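Local coordinates for protein bitiscetin (PDB 1JWI) that binds von Willebrand factor and induces its A1 domain to interact with platelet GPIbalpha, so that platelets aggregate, at residues A[65-70]-A[119-124]. Numbering follows the deposited sequence.
Sequences DAWIGL and EKNPFI
W67 and F123 meet CB to CB at 3.7 Å in the buried centre of this C-type lectin-like fold. Strand 66-68 belongs to the sheet with 100-103 and 112-115, which runs on into the partner chain at L70. Strand 121-124 belongs to the four-stranded sheet that holds the chain ends. The two run roughly parallel, 41° apart, and a single bridge at W67 and F123 joins the sheets. Beside it, I68 and I124 lie side by side, their CG2 methyls 3.9 Å apart. I124 has CG1 anti to the backbone N (chi1 174°), which leaves CG2 facing W67 O and I68.

Two backbone bonds secure the bridge. W67 N donates to P122 O at 3.0 Å. I124 N to W67 O is weak.

The W67 indole lies against N121, at the start of strand 121-124. N121 CB sits over its five-membered ring, 4.0 Å from the centroid, in a CH-pi contact. N121 ND2 stands over the same indole, toward its rim, with the amide plane turned 65° from the ring. E119 O lies in plane at the edge, 3.3 Å from W67 CZ2. W67 NE1 donates a hydrogen bond to G23 O, and W25 meets the ring edge-to-face.

Towards the polar edge, P122 CD and N121 CB press on D65 O, a buried oxygen with no polar partner in the model. D65 OD2 accepts from V105 N. A water accepts a hydrogen bond from D65 N. N121 ND2 donates almost straight to the anti lone pair of E119 OE1, at 2.7 Å.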
# COMPACT_ATOMS: atom_id res chain seq x y z
N ASP A 65 -7.24 7.93 -13.15
CA ASP A 65 -5.81 7.97 -12.88
C ASP A 65 -5.25 7.38 -14.18
O ASP A 65 -6.01 6.85 -14.99
CB ASP A 65 -5.44 7.07 -11.69
CG ASP A 65 -6.08 7.52 -10.38
OD1 ASP A 65 -7.08 6.92 -9.97
OD2 ASP A 65 -5.58 8.48 -9.77
N ALA A 66 -3.95 7.47 -14.38
CA ALA A 66 -3.36 6.92 -15.60
C ALA A 66 -2.17 6.02 -15.25
O ALA A 66 -1.26 6.43 -14.54
CB ALA A 66 -2.91 8.04 -16.52
N TRP A 67 -2.21 4.78 -15.73
CA TRP A 67 -1.15 3.81 -15.48
C TRP A 67 0.23 4.19 -16.02
O TRP A 67 0.35 4.70 -17.14
CB TRP A 67 -1.49 2.45 -16.13
CG TRP A 67 -2.63 1.70 -15.53
CD1 TRP A 67 -3.67 1.12 -16.19
CD2 TRP A 67 -2.80 1.36 -14.15
NE1 TRP A 67 -4.49 0.45 -15.31
CE2 TRP A 67 -3.97 0.58 -14.05
CE3 TRP A 67 -2.08 1.65 -12.98
CZ2 TRP A 67 -4.44 0.08 -12.83
CZ3 TRP A 67 -2.54 1.15 -11.77
CH2 TRP A 67 -3.71 0.37 -11.70
N ILE A 68 1.25 3.95 -15.21
CA ILE A 68 2.64 4.15 -15.62
C ILE A 68 3.29 2.79 -15.33
O ILE A 68 2.68 1.94 -14.67
CB ILE A 68 3.38 5.29 -14.87
CG1 ILE A 68 3.26 5.13 -13.36
CG2 ILE A 68 2.85 6.64 -15.34
CD1 ILE A 68 4.10 6.18 -12.60
N GLY A 69 4.52 2.58 -15.79
CA GLY A 69 5.16 1.29 -15.62
C GLY A 69 5.75 0.82 -14.31
O GLY A 69 6.56 -0.10 -14.31
N LEU A 70 5.35 1.42 -13.19
CA LEU A 70 5.91 1.03 -11.90
C LEU A 70 5.03 0.04 -11.14
O LEU A 70 3.81 0.19 -11.09
CB LEU A 70 6.11 2.29 -11.06
CG LEU A 70 6.90 2.12 -9.77
CD1 LEU A 70 8.34 1.73 -10.09
CD2 LEU A 70 6.87 3.44 -9.00
N GLU A 119 -7.77 -2.55 -11.63
CA GLU A 119 -8.61 -1.40 -11.96
C GLU A 119 -8.39 -1.00 -13.42
O GLU A 119 -7.28 -1.08 -13.92
CB GLU A 119 -8.24 -0.23 -11.04
CG GLU A 119 -9.19 0.94 -11.05
CD GLU A 119 -8.72 2.08 -10.15
OE1 GLU A 119 -7.83 2.85 -10.57
OE2 GLU A 119 -9.23 2.19 -9.02
N LYS A 120 -9.45 -0.57 -14.10
CA LYS A 120 -9.32 -0.17 -15.50
C LYS A 120 -9.11 1.34 -15.63
O LYS A 120 -9.97 2.14 -15.27
CB LYS A 120 -10.56 -0.60 -16.29
CG LYS A 120 -10.70 -2.11 -16.42
CD LYS A 120 -11.90 -2.50 -17.27
CE LYS A 120 -12.15 -4.00 -17.19
NZ LYS A 120 -10.94 -4.80 -17.55
N ASN A 121 -7.94 1.72 -16.16
CA ASN A 121 -7.60 3.13 -16.33
C ASN A 121 -6.91 3.37 -17.66
O ASN A 121 -6.42 2.44 -18.29
CB ASN A 121 -6.62 3.58 -15.25
CG ASN A 121 -7.22 3.57 -13.86
OD1 ASN A 121 -8.26 4.19 -13.62
ND2 ASN A 121 -6.56 2.88 -12.93
N PRO A 122 -6.89 4.63 -18.11
CA PRO A 122 -6.21 4.89 -19.37
C PRO A 122 -4.73 4.70 -19.03
O PRO A 122 -4.37 4.55 -17.85
CB PRO A 122 -6.58 6.34 -19.68
CG PRO A 122 -6.81 6.94 -18.34
CD PRO A 122 -7.57 5.84 -17.62
N PHE A 123 -3.86 4.71 -20.03
CA PHE A 123 -2.44 4.50 -19.75
C PHE A 123 -1.53 5.20 -20.73
O PHE A 123 -1.97 5.74 -21.75
CB PHE A 123 -2.13 3.00 -19.74
CG PHE A 123 -2.55 2.28 -20.98
CD1 PHE A 123 -3.88 1.91 -21.17
CD2 PHE A 123 -1.62 1.97 -21.97
CE1 PHE A 123 -4.28 1.24 -22.33
CE2 PHE A 123 -2.01 1.29 -23.13
CZ PHE A 123 -3.34 0.93 -23.31
N ILE A 124 -0.24 5.19 -20.42
CA ILE A 124 0.74 5.86 -21.24
C ILE A 124 1.90 4.95 -21.62
O ILE A 124 2.56 4.37 -20.76
CB ILE A 124 1.31 7.08 -20.50
CG1 ILE A 124 2.45 7.70 -21.31
CG2 ILE A 124 1.79 6.67 -19.11
CD1 ILE A 124 3.17 8.81 -20.59
O HOH W 1 -9.28 5.95 -12.21